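Local coordinates for ribokinase (Thermotoga maritima, PDB 1VM7), which probably catalyses the ATP- and magnesium-dependent phosphorylation of D-ribose at O-5, as a homodimeric member of the PfkB family of carbohydrate kinases, at residues Ser18-Ser23 with Ala126-Glu131; Ala55-Thr60 with Ile143-Asn148; Ile150-Thr155 with Val166-Ala171; Glu157-Phe162 with Gln182-Leu187. All blocks are in the same frame, centred on the assembly; numbering follows the deposited sequence.

Contacts 1 to 4 run across neighbouring strands of one mixed sheet. Strand 17-20 of contact 1 lies beside strand 143-146 of contact 2, joined by the pair Ser18 O to Leu145 N at 2.9 Å; strand 165-168 of contact 3 and strand 186-187 of contact 4 follow in turn. Contacts 3 and 4 share helix 152-161, and their centres are about 9 Å apart. Val166 O of contact 3 reaches Asp185 N of contact 4 at 2.8 Å. Contact 2 borders the predicted reaction centre, with the side chain of Gln57 about 3 Å from that of Asp258, the predicted proton acceptor; contact 4 lies farther out, its centre about 14 Å from that of contact 2.

Contact 1: Ser18-Ser23 with Ala126-Glu131; sequences SVVGSS and AELKKE
With CG swung anti to the backbone N (chi1 -178°), Leu128 extends its side chain toward Val20 and Gly21, meeting Gly21 closely and Val20 more loosely. The branch that does the touching is CD2. This methyl rests against the carbonyl oxygen of Gly21, with CD2 3.8 Å from O, and reaches CG1 of Val20 at 4.5 Å. It is a small van der Waals contact, with no hydrogen bond between the segments. Gly21 takes part through its backbone alone, and its carbonyl oxygen has its polar partner elsewhere, in the hydroxyl of Thr73. Leu128 is the centre of an inverse gamma turn in the loop that leads from strand 116-121 to helix 135-138, and this tight bend presents its side chain to Val20-Gly21. Gly21 also lies close to Gly54 and Glu149, both predicted substrate-binding residues, which places the contact beside the probable sugar site. Strand 17-20 is held between strands 69-75 and 143-146 in the large sheet, and Val20 packs on Leu144, Leu146 and Cys158. On the loop side, Leu128 O accepts a hydrogen bond from Thr154 OG1, tying the turn to helix 152-161.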
loop_
_atom_site.group_PDB
_atom_site.type_symbol
_atom_site.label_atom_id
_atom_site.label_comp_id
_atom_site.label_asym_id
_atom_site.label_seq_id
_atom_site.Cartn_x
_atom_site.Cartn_y
_atom_site.Cartn_z
ATOM N N SER A 18 28.826 10.654 -4.059
ATOM C CA SER A 18 27.519 11.065 -3.607
ATOM C C SER A 18 26.473 10.559 -4.570
ATOM O O SER A 18 26.686 10.551 -5.781
ATOM C CB SER A 18 27.425 12.575 -3.551
ATOM O OG SER A 18 28.241 13.086 -2.527
ATOM N N VAL A 19 25.347 10.110 -4.028
ATOM C CA VAL A 19 24.171 9.790 -4.815
ATOM C C VAL A 19 23.144 10.849 -4.460
ATOM O O VAL A 19 22.974 11.173 -3.291
ATOM C CB VAL A 19 23.533 8.372 -4.529
ATOM C CG1 VAL A 19 22.380 8.126 -5.474
ATOM C CG2 VAL A 19 24.515 7.264 -4.683
ATOM N N VAL A 20 22.498 11.417 -5.474
ATOM C CA VAL A 20 21.412 12.347 -5.249
ATOM C C VAL A 20 20.193 11.760 -5.955
ATOM O O VAL A 20 20.146 11.662 -7.168
ATOM C CB VAL A 20 21.725 13.758 -5.758
ATOM C CG1 VAL A 20 20.532 14.673 -5.496
ATOM C CG2 VAL A 20 22.995 14.313 -5.082
ATOM N N GLY A 21 19.215 11.336 -5.183
ATOM C CA GLY A 21 18.129 10.591 -5.749
ATOM C C GLY A 21 17.107 10.033 -4.780
ATOM O O GLY A 21 16.903 10.518 -3.666
ATOM N N SER A 22 16.450 8.984 -5.245
ATOM C CA SER A 22 15.181 8.546 -4.723
ATOM C C SER A 22 15.280 7.405 -3.686
ATOM O O SER A 22 16.164 6.549 -3.749
ATOM C CB SER A 22 14.349 8.079 -5.906
ATOM O OG SER A 22 14.982 6.930 -6.507
ATOM N N SER A 23 14.376 7.447 -2.709
ATOM C CA SER A 23 14.157 6.368 -1.734
ATOM C C SER A 23 12.648 5.990 -1.770
ATOM O O SER A 23 11.807 6.880 -1.672
ATOM C CB SER A 23 14.450 6.820 -0.306
ATOM O OG SER A 23 15.778 7.219 -0.115
ATOM N N ALA A 126 9.412 13.978 -4.150
ATOM C CA ALA A 126 9.021 15.166 -4.884
ATOM C C ALA A 126 9.460 16.453 -4.181
ATOM O O ALA A 126 9.395 17.530 -4.761
ATOM C CB ALA A 126 7.498 15.154 -5.099
ATOM N N GLU A 127 9.890 16.341 -2.931
ATOM C CA GLU A 127 10.316 17.482 -2.173
ATOM C C GLU A 127 11.793 17.763 -2.303
ATOM O O GLU A 127 12.267 18.753 -1.772
ATOM C CB GLU A 127 9.951 17.271 -0.715
ATOM C CG GLU A 127 8.472 17.103 -0.483
ATOM C CD GLU A 127 7.645 18.305 -0.939
ATOM O OE1 GLU A 127 7.771 19.427 -0.364
ATOM O OE2 GLU A 127 6.829 18.109 -1.870
ATOM N N LEU A 128 12.516 16.913 -3.013
ATOM C CA LEU A 128 13.945 17.054 -3.168
ATOM C C LEU A 128 14.216 18.049 -4.282
ATOM O O LEU A 128 14.494 17.684 -5.438
ATOM C CB LEU A 128 14.583 15.710 -3.440
ATOM C CG LEU A 128 16.108 15.696 -3.589
ATOM C CD1 LEU A 128 16.840 16.763 -2.729
ATOM C CD2 LEU A 128 16.633 14.304 -3.315
ATOM N N LYS A 129 14.155 19.312 -3.880
ATOM C CA LYS A 129 14.311 20.459 -4.761
ATOM C C LYS A 129 15.692 21.069 -4.579
ATOM O O LYS A 129 16.428 20.772 -3.606
ATOM C CB LYS A 129 13.228 21.499 -4.454
ATOM C CG LYS A 129 11.787 21.008 -4.778
ATOM C CD LYS A 129 10.754 21.772 -3.957
ATOM C CE LYS A 129 9.361 21.172 -4.076
ATOM N NZ LYS A 129 8.905 21.201 -5.479
ATOM N N LYS A 130 16.025 21.947 -5.516
ATOM C CA LYS A 130 17.380 22.473 -5.621
ATOM C C LYS A 130 17.774 23.263 -4.377
ATOM O O LYS A 130 18.936 23.226 -3.991
ATOM C CB LYS A 130 17.558 23.209 -6.963
ATOM C CG LYS A 130 16.675 24.432 -7.178
ATOM C CD LYS A 130 16.553 24.779 -8.667
ATOM C CE LYS A 130 16.323 26.259 -8.864
ATOM N NZ LYS A 130 15.252 26.794 -7.961
ATOM N N GLU A 131 16.783 23.857 -3.710
ATOM C CA GLU A 131 16.961 24.609 -2.473
ATOM C C GLU A 131 17.378 23.765 -1.265
ATOM O O GLU A 131 17.858 24.303 -0.271
ATOM C CB GLU A 131 15.667 25.345 -2.179
ATOM C CG GLU A 131 15.355 26.441 -3.206
ATOM C CD GLU A 131 14.660 25.918 -4.451
ATOM O OE1 GLU A 131 14.174 24.753 -4.425
ATOM O OE2 GLU A 131 14.596 26.670 -5.450
#

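Contact 2: Ala55-Thr60 with Ile143-Asn148; sequences ANQAVT and ILLLQN
Gln57, on helix 53-65, and Gln147, just beyond strand 143-146, send their side chains at each other from opposite directions, and their amide planes stand 81° apart, almost perpendicular. The Gln57 chain is extended beyond CG, whereas that of Gln147 bends at chi2 (71°), which lays its amide alongside Val19 and Gly21 with NE2 directed to Gln57 OE1. Gln147 NE2 donates to Gln57 OE1 over 3.0 Å. The nitrogen sits above the carbonyl plane of Gln57, well away from a lone-pair direction, and the N-H...O angle of 147° makes the bond somewhat bent. A water completes the link: it donates to the same Gln57 OE1 at 2.8 Å and to Leu146 O at 2.9 Å, bridging helix and strand. The CD2 methyl of Leu145 packs against the same oxygen, 3.7 Å from Gln57 OE1. The other end of the Gln57 amide faces the catalytic region, where NE2 donates to OD1 of Asp258, the predicted proton acceptor, and more weakly to Asp169 OD2. An alanine in place of Gln57 would probably leave Gln147 NE2 and the bridging water without their common acceptor and Asp258 without one of its donors. The partners at both ends of the Gln57 amide are consistent with a single orientation of the group, and with a second-shell role in positioning Asp258.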
loop_
_atom_site.group_PDB
_atom_site.type_symbol
_atom_site.label_atom_id
_atom_site.label_comp_id
_atom_site.label_asym_id
_atom_site.label_seq_id
_atom_site.Cartn_x
_atom_site.Cartn_y
_atom_site.Cartn_z
ATOM N N ALA A 55 18.491 4.859 -3.837
ATOM C CA ALA A 55 18.874 4.064 -2.677
ATOM C C ALA A 55 19.550 2.782 -3.057
ATOM O O ALA A 55 20.485 2.328 -2.398
ATOM C CB ALA A 55 17.653 3.754 -1.830
ATOM N N ASN A 56 19.041 2.155 -4.107
ATOM C CA ASN A 56 19.625 0.925 -4.565
ATOM C C ASN A 56 21.070 1.156 -4.960
ATOM O O ASN A 56 21.946 0.332 -4.665
ATOM C CB ASN A 56 18.851 0.307 -5.734
ATOM C CG ASN A 56 17.492 -0.154 -5.353
ATOM O OD1 ASN A 56 17.143 -0.228 -4.158
ATOM N ND2 ASN A 56 16.684 -0.463 -6.369
ATOM N N GLN A 57 21.331 2.291 -5.580
ATOM C CA GLN A 57 22.694 2.631 -5.970
ATOM C C GLN A 57 23.566 3.029 -4.791
ATOM O O GLN A 57 24.723 2.638 -4.708
ATOM C CB GLN A 57 22.652 3.697 -7.057
ATOM C CG GLN A 57 22.077 3.134 -8.327
ATOM C CD GLN A 57 21.875 4.140 -9.409
ATOM O OE1 GLN A 57 22.418 5.237 -9.363
ATOM N NE2 GLN A 57 21.084 3.777 -10.400
ATOM N N ALA A 58 23.031 3.820 -3.876
ATOM C CA ALA A 58 23.767 4.177 -2.659
ATOM C C ALA A 58 24.121 2.934 -1.839
ATOM O O ALA A 58 25.249 2.784 -1.350
ATOM C CB ALA A 58 22.971 5.096 -1.840
ATOM N N VAL A 59 23.151 2.057 -1.663
ATOM C CA VAL A 59 23.366 0.806 -0.910
ATOM C C VAL A 59 24.413 -0.067 -1.615
ATOM O O VAL A 59 25.207 -0.758 -0.960
ATOM C CB VAL A 59 22.039 0.027 -0.724
ATOM C CG1 VAL A 59 22.281 -1.385 -0.139
ATOM C CG2 VAL A 59 21.101 0.779 0.159
ATOM N N THR A 60 24.407 -0.030 -2.951
ATOM C CA THR A 60 25.425 -0.715 -3.715
ATOM C C THR A 60 26.800 -0.098 -3.424
ATOM O O THR A 60 27.747 -0.815 -3.128
ATOM C CB THR A 60 25.083 -0.747 -5.248
ATOM O OG1 THR A 60 23.820 -1.411 -5.447
ATOM C CG2 THR A 60 26.119 -1.467 -5.998
ATOM N N ILE A 143 32.578 12.002 -7.348
ATOM C CA ILE A 143 31.719 11.258 -8.262
ATOM C C ILE A 143 30.255 11.433 -7.838
ATOM O O ILE A 143 29.925 11.369 -6.658
ATOM C CB ILE A 143 32.055 9.750 -8.289
ATOM C CG1 ILE A 143 33.499 9.506 -8.741
ATOM C CG2 ILE A 143 31.058 8.997 -9.185
ATOM C CD1 ILE A 143 33.969 8.050 -8.567
ATOM N N LEU A 144 29.392 11.660 -8.814
ATOM C CA LEU A 144 27.985 11.939 -8.576
ATOM C C LEU A 144 27.094 11.008 -9.344
ATOM O O LEU A 144 27.164 10.938 -10.589
ATOM C CB LEU A 144 27.637 13.378 -8.981
ATOM C CG LEU A 144 26.157 13.808 -8.912
ATOM C CD1 LEU A 144 25.645 13.667 -7.524
ATOM C CD2 LEU A 144 26.000 15.255 -9.385
ATOM N N LEU A 145 26.237 10.292 -8.605
ATOM C CA LEU A 145 25.230 9.435 -9.234
ATOM C C LEU A 145 23.835 10.046 -9.179
ATOM O O LEU A 145 23.356 10.466 -8.127
ATOM C CB LEU A 145 25.178 8.051 -8.629
ATOM C CG LEU A 145 26.215 7.088 -9.187
ATOM C CD1 LEU A 145 27.565 7.611 -8.825
ATOM C CD2 LEU A 145 26.005 5.743 -8.569
ATOM N N LEU A 146 23.210 10.074 -10.344
ATOM C CA LEU A 146 21.901 10.657 -10.534
ATOM C C LEU A 146 21.031 9.649 -11.255
ATOM O O LEU A 146 21.538 8.795 -11.978
ATOM C CB LEU A 146 22.016 11.939 -11.361
ATOM C CG LEU A 146 22.837 13.088 -10.777
ATOM C CD1 LEU A 146 23.102 14.221 -11.789
ATOM C CD2 LEU A 146 22.118 13.637 -9.560
ATOM N N GLN A 147 19.723 9.742 -11.022
ATOM C CA GLN A 147 18.726 9.017 -11.806
ATOM C C GLN A 147 17.605 9.985 -12.154
ATOM O O GLN A 147 17.795 11.215 -12.144
ATOM C CB GLN A 147 18.198 7.784 -11.082
ATOM C CG GLN A 147 19.204 7.080 -10.184
ATOM C CD GLN A 147 19.570 7.831 -8.914
ATOM O OE1 GLN A 147 18.730 8.486 -8.294
ATOM N NE2 GLN A 147 20.836 7.694 -8.494
ATOM N N ASN A 148 16.433 9.471 -12.512
ATOM C CA ASN A 148 15.352 10.391 -12.859
ATOM C C ASN A 148 14.102 10.167 -12.022
ATOM O O ASN A 148 13.017 10.244 -12.558
ATOM C CB ASN A 148 15.023 10.286 -14.355
ATOM C CG ASN A 148 14.085 11.378 -14.843
ATOM O OD1 ASN A 148 14.206 12.535 -14.467
ATOM N ND2 ASN A 148 13.174 11.012 -15.721
HETATM O O HOH W 1 23.454 6.619 -11.578
#

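Contact 3: Ile150-Thr155 with Val166-Ala171; sequences IPFETT and VIFDPA
Thr155 and Phe152 meet the ring of Phe168 at its CE1 and CZ atoms, in a contact that belongs to the beta-alpha-beta unit of strand 143-146, helix 152-161 and strand 165-168, part of the PfkB-family kinase fold. The methyl of Thr155 makes the closer approach, CG2 lying 3.8 Å from Phe168 CE1 and meeting the ring obliquely, with the two side chains crossing at about a right angle. A chi1 of -65° turns CG2 anti to the backbone N of Thr155, and from there it points across to the strand. Phe152 is a looser neighbour: Phe168 CZ comes up at the edge of its ring, near the ring plane, with CE1 of Phe152 4.4 Å away. In the next shell, OG1 of Thr155 makes a weak hydrogen bond to Gln147 O, just past strand 143-146. Phe168 also packs on Leu146 and Leu184, while Phe152 lies against Asn177 and Ile180. Pro151 occupies the N-cap position of the helix, and its carbonyl oxygen accepts from Thr154 N in the first turn. Beyond the strand the chain bends back through an inverse gamma turn centred on Pro170, whose CA sits 3.7 Å above one face of the Phe168 ring, offset toward its rim.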
loop_
_atom_site.group_PDB
_atom_site.type_symbol
_atom_site.label_atom_id
_atom_site.label_comp_id
_atom_site.label_asym_id
_atom_site.label_seq_id
_atom_site.Cartn_x
_atom_site.Cartn_y
_atom_site.Cartn_z
ATOM N N ILE A 150 13.476 11.987 -8.998
ATOM C CA ILE A 150 13.249 13.167 -8.194
ATOM C C ILE A 150 12.975 14.269 -9.206
ATOM O O ILE A 150 13.058 14.041 -10.431
ATOM C CB ILE A 150 14.465 13.471 -7.262
ATOM C CG1 ILE A 150 15.749 13.678 -8.070
ATOM C CG2 ILE A 150 14.635 12.333 -6.293
ATOM C CD1 ILE A 150 16.923 14.117 -7.251
ATOM N N PRO A 151 12.601 15.454 -8.729
ATOM C CA PRO A 151 12.292 16.505 -9.693
ATOM C C PRO A 151 13.470 16.751 -10.613
ATOM O O PRO A 151 14.607 16.828 -10.138
ATOM C CB PRO A 151 12.050 17.723 -8.783
ATOM C CG PRO A 151 11.569 17.150 -7.537
ATOM C CD PRO A 151 12.421 15.948 -7.347
ATOM N N PHE A 152 13.214 16.820 -11.915
ATOM C CA PHE A 152 14.304 16.865 -12.859
ATOM C C PHE A 152 15.180 18.091 -12.601
ATOM O O PHE A 152 16.398 18.047 -12.728
ATOM C CB PHE A 152 13.791 16.892 -14.292
ATOM C CG PHE A 152 14.891 16.838 -15.274
ATOM C CD1 PHE A 152 15.653 15.680 -15.384
ATOM C CD2 PHE A 152 15.247 17.967 -16.001
ATOM C CE1 PHE A 152 16.707 15.614 -16.265
ATOM C CE2 PHE A 152 16.313 17.915 -16.888
ATOM C CZ PHE A 152 17.046 16.737 -17.020
ATOM N N GLU A 153 14.553 19.188 -12.219
ATOM C CA GLU A 153 15.285 20.431 -11.980
ATOM C C GLU A 153 16.411 20.260 -10.979
ATOM O O GLU A 153 17.418 20.986 -11.027
ATOM C CB GLU A 153 14.373 21.547 -11.448
ATOM C CG GLU A 153 13.801 21.252 -10.039
ATOM C CD GLU A 153 13.551 22.501 -9.223
ATOM O OE1 GLU A 153 13.153 23.512 -9.826
ATOM O OE2 GLU A 153 13.758 22.458 -7.980
ATOM N N THR A 154 16.218 19.335 -10.040
ATOM C CA THR A 154 17.218 19.090 -9.023
ATOM C C THR A 154 18.334 18.275 -9.625
ATOM O O THR A 154 19.502 18.624 -9.510
ATOM C CB THR A 154 16.634 18.373 -7.803
ATOM O OG1 THR A 154 15.702 19.239 -7.170
ATOM C CG2 THR A 154 17.734 18.022 -6.785
ATOM N N THR A 155 17.959 17.189 -10.283
ATOM C CA THR A 155 18.904 16.364 -11.005
ATOM C C THR A 155 19.717 17.242 -11.943
ATOM O O THR A 155 20.938 17.202 -11.930
ATOM C CB THR A 155 18.160 15.264 -11.794
ATOM O OG1 THR A 155 17.534 14.390 -10.866
ATOM C CG2 THR A 155 19.104 14.449 -12.694
ATOM N N VAL A 166 30.058 13.054 -13.299
ATOM C CA VAL A 166 28.610 13.036 -13.261
ATOM C C VAL A 166 28.127 11.834 -14.082
ATOM O O VAL A 166 28.399 11.744 -15.294
ATOM C CB VAL A 166 27.998 14.348 -13.811
ATOM C CG1 VAL A 166 26.457 14.329 -13.733
ATOM C CG2 VAL A 166 28.547 15.545 -13.066
ATOM N N ILE A 167 27.447 10.921 -13.371
ATOM C CA ILE A 167 26.852 9.710 -13.907
ATOM C C ILE A 167 25.335 9.863 -13.798
ATOM O O ILE A 167 24.817 10.033 -12.699
ATOM C CB ILE A 167 27.272 8.473 -13.096
ATOM C CG1 ILE A 167 28.801 8.311 -13.139
ATOM C CG2 ILE A 167 26.551 7.244 -13.628
ATOM C CD1 ILE A 167 29.421 7.407 -12.066
ATOM N N PHE A 168 24.643 9.822 -14.944
ATOM C CA PHE A 168 23.183 9.985 -15.001
ATOM C C PHE A 168 22.517 8.732 -15.596
ATOM O O PHE A 168 22.772 8.343 -16.723
ATOM C CB PHE A 168 22.821 11.235 -15.798
ATOM C CG PHE A 168 21.352 11.398 -16.048
ATOM C CD1 PHE A 168 20.458 11.418 -15.008
ATOM C CD2 PHE A 168 20.864 11.539 -17.348
ATOM C CE1 PHE A 168 19.113 11.571 -15.244
ATOM C CE2 PHE A 168 19.527 11.700 -17.587
ATOM C CZ PHE A 168 18.641 11.711 -16.544
ATOM N N ASP A 169 21.702 8.086 -14.773
ATOM C CA ASP A 169 20.928 6.929 -15.159
ATOM C C ASP A 169 19.547 7.452 -15.577
ATOM O O ASP A 169 18.747 7.930 -14.748
ATOM C CB ASP A 169 20.846 5.992 -13.967
ATOM C CG ASP A 169 20.370 4.602 -14.315
ATOM O OD1 ASP A 169 20.465 4.221 -15.517
ATOM O OD2 ASP A 169 19.941 3.888 -13.344
ATOM N N PRO A 170 19.262 7.419 -16.880
ATOM C CA PRO A 170 18.054 8.081 -17.359
ATOM C C PRO A 170 16.818 7.195 -17.116
ATOM O O PRO A 170 16.143 6.780 -18.043
ATOM C CB PRO A 170 18.359 8.297 -18.843
ATOM C CG PRO A 170 19.212 7.066 -19.204
ATOM C CD PRO A 170 20.017 6.773 -17.977
ATOM N N ALA A 171 16.519 6.939 -15.845
ATOM C CA ALA A 171 15.518 5.953 -15.468
ATOM C C ALA A 171 14.503 6.568 -14.483
ATOM O O ALA A 171 14.884 7.024 -13.413
ATOM C CB ALA A 171 16.215 4.767 -14.853
#

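Contact 4: Glu157-Phe162 with Gln182-Leu187; sequences ECAKRF and QYLDYL
Ala159 and Lys160, near the end of helix 152-161, carry the contact with Tyr183 and Leu184. Earlier in the segment, Glu157 is occupied within its own helix: both NE (3.0 Å from OE2) and NH2 of Arg161, one turn on, donate to the one oxygen OE2 of Glu157, which lies in the guanidinium plane. Ala159 then faces the second segment. Its CB meets Tyr183 CB at 4.2 Å and, at the limit of contact, Leu184 CD2 at 4.4 Å, while its carbonyl oxygen lies 3.4 Å from Tyr183 CB. Lys160 follows, and its backbone and aliphatic chain lie over one face of the Tyr183 ring. Its CA stands 4.0 Å from the ring centroid, only 14° off the normal, a CH-pi contact. CG lies over the same ring, 3.4 Å from CE2, and the bend at chi3 (84°) takes CE on to Tyr183 OH, also at 3.4 Å. Gln182 CG covers the opposite face over its centre, and the ring is thus sandwiched between the backbone and aliphatic chain of Lys160 and the CG of Gln182. An alanine in place of Tyr183 would probably strip the Lys160 chain of the flat surface it lies along and open a gap between Lys160 and Gln182, leaving the lysine chain freer to turn. This packing joins the end of the helix to the loop that enters strand 186-187. Ala159 also touches Leu146 and Val166 on strands 143-146 and 165-168, Leu184 rests on Phe168, and Arg161 makes a cation-pi contact with Trp135 of helix 135-138.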
loop_
_atom_site.group_PDB
_atom_site.type_symbol
_atom_site.label_atom_id
_atom_site.label_comp_id
_atom_site.label_asym_id
_atom_site.label_seq_id
_atom_site.Cartn_x
_atom_site.Cartn_y
_atom_site.Cartn_z
ATOM N N GLU A 157 20.231 20.515 -11.961
ATOM C CA GLU A 157 21.043 21.508 -11.294
ATOM C C GLU A 157 22.294 20.863 -10.714
ATOM O O GLU A 157 23.360 21.450 -10.793
ATOM C CB GLU A 157 20.235 22.238 -10.211
ATOM C CG GLU A 157 20.911 23.483 -9.645
ATOM C CD GLU A 157 21.047 24.607 -10.659
ATOM O OE1 GLU A 157 20.799 24.398 -11.879
ATOM O OE2 GLU A 157 21.411 25.718 -10.230
ATOM N N CYS A 158 22.161 19.662 -10.146
ATOM C CA CYS A 158 23.319 18.897 -9.656
ATOM C C CYS A 158 24.333 18.582 -10.744
ATOM O O CYS A 158 25.520 18.767 -10.549
ATOM C CB CYS A 158 22.860 17.582 -9.031
ATOM S SG CYS A 158 22.188 17.824 -7.425
ATOM N N ALA A 159 23.852 18.068 -11.874
ATOM C CA ALA A 159 24.718 17.749 -13.007
ATOM C C ALA A 159 25.406 19.003 -13.550
ATOM O O ALA A 159 26.590 18.968 -13.932
ATOM C CB ALA A 159 23.913 17.049 -14.110
ATOM N N LYS A 160 24.670 20.115 -13.557
ATOM C CA LYS A 160 25.229 21.415 -13.945
ATOM C C LYS A 160 26.337 21.877 -13.005
ATOM O O LYS A 160 27.402 22.311 -13.456
ATOM C CB LYS A 160 24.146 22.506 -13.972
ATOM C CG LYS A 160 23.147 22.400 -15.094
ATOM C CD LYS A 160 22.268 23.656 -15.174
ATOM C CE LYS A 160 22.946 24.733 -15.955
ATOM N NZ LYS A 160 22.200 26.023 -15.866
ATOM N N ARG A 161 26.071 21.828 -11.707
ATOM C CA ARG A 161 26.994 22.431 -10.759
ATOM C C ARG A 161 28.146 21.522 -10.317
ATOM O O ARG A 161 29.170 22.021 -9.837
ATOM C CB ARG A 161 26.250 22.909 -9.518
ATOM C CG ARG A 161 25.251 23.990 -9.784
ATOM C CD ARG A 161 25.135 24.840 -8.539
ATOM N NE ARG A 161 23.826 25.450 -8.421
ATOM C CZ ARG A 161 23.485 26.275 -7.443
ATOM N NH1 ARG A 161 24.364 26.588 -6.481
ATOM N NH2 ARG A 161 22.251 26.777 -7.425
ATOM N N PHE A 162 27.978 20.207 -10.447
ATOM C CA PHE A 162 28.974 19.280 -9.935
ATOM C C PHE A 162 30.315 19.429 -10.619
ATOM O O PHE A 162 30.462 19.232 -11.818
ATOM C CB PHE A 162 28.519 17.823 -10.026
ATOM C CG PHE A 162 29.256 16.904 -9.075
ATOM C CD1 PHE A 162 29.215 17.125 -7.698
ATOM C CD2 PHE A 162 29.987 15.830 -9.550
ATOM C CE1 PHE A 162 29.879 16.297 -6.832
ATOM C CE2 PHE A 162 30.650 14.992 -8.687
ATOM C CZ PHE A 162 30.589 15.223 -7.327
ATOM N N GLN A 182 24.997 17.643 -21.890
ATOM C CA GLN A 182 26.309 18.287 -22.047
ATOM C C GLN A 182 27.122 18.285 -20.741
ATOM O O GLN A 182 28.353 18.383 -20.768
ATOM C CB GLN A 182 26.143 19.740 -22.536
ATOM C CG GLN A 182 25.534 20.630 -21.456
ATOM C CD GLN A 182 24.946 21.902 -21.978
ATOM O OE1 GLN A 182 25.666 22.745 -22.488
ATOM N NE2 GLN A 182 23.631 22.069 -21.818
ATOM N N TYR A 183 26.424 18.168 -19.611
ATOM C CA TYR A 183 27.050 18.117 -18.289
ATOM C C TYR A 183 27.434 16.712 -17.822
ATOM O O TYR A 183 28.047 16.568 -16.766
ATOM C CB TYR A 183 26.136 18.772 -17.253
ATOM C CG TYR A 183 25.838 20.207 -17.591
ATOM C CD1 TYR A 183 26.864 21.158 -17.621
ATOM C CD2 TYR A 183 24.555 20.616 -17.904
ATOM C CE1 TYR A 183 26.610 22.488 -17.952
ATOM C CE2 TYR A 183 24.293 21.929 -18.233
ATOM C CZ TYR A 183 25.323 22.870 -18.241
ATOM O OH TYR A 183 25.059 24.184 -18.589
ATOM N N LEU A 184 27.121 15.693 -18.619
ATOM C CA LEU A 184 27.326 14.306 -18.216
ATOM C C LEU A 184 28.689 13.765 -18.588
ATOM O O LEU A 184 29.160 13.960 -19.701
ATOM C CB LEU A 184 26.310 13.405 -18.904
ATOM C CG LEU A 184 24.837 13.700 -18.665
ATOM C CD1 LEU A 184 24.056 12.526 -19.164
ATOM C CD2 LEU A 184 24.534 14.026 -17.176
ATOM N N ASP A 185 29.288 13.037 -17.658
ATOM C CA ASP A 185 30.477 12.235 -17.935
ATOM C C ASP A 185 30.067 10.818 -18.357
ATOM O O ASP A 185 30.681 10.213 -19.218
ATOM C CB ASP A 185 31.409 12.253 -16.710
ATOM C CG ASP A 185 31.995 13.644 -16.466
ATOM O OD1 ASP A 185 32.896 14.037 -17.222
ATOM O OD2 ASP A 185 31.529 14.365 -15.567
ATOM N N TYR A 186 29.003 10.310 -17.751
ATOM C CA TYR A 186 28.438 9.007 -18.103
ATOM C C TYR A 186 26.925 9.091 -18.202
ATOM O O TYR A 186 26.250 9.622 -17.298
ATOM C CB TYR A 186 28.826 7.919 -17.076
ATOM C CG TYR A 186 30.289 7.592 -17.089
ATOM C CD1 TYR A 186 31.180 8.299 -16.300
ATOM C CD2 TYR A 186 30.794 6.603 -17.922
ATOM C CE1 TYR A 186 32.518 8.027 -16.319
ATOM C CE2 TYR A 186 32.149 6.336 -17.962
ATOM C CZ TYR A 186 33.007 7.046 -17.144
ATOM O OH TYR A 186 34.369 6.798 -17.164
ATOM N N LEU A 187 26.399 8.584 -19.318
ATOM C CA LEU A 187 24.969 8.349 -19.472
ATOM C C LEU A 187 24.784 6.841 -19.556
ATOM O O LEU A 187 25.440 6.181 -20.353
ATOM C CB LEU A 187 24.449 9.016 -20.752
ATOM C CG LEU A 187 22.937 8.946 -21.002
ATOM C CD1 LEU A 187 22.221 9.861 -20.062
ATOM C CD2 LEU A 187 22.592 9.286 -22.438
#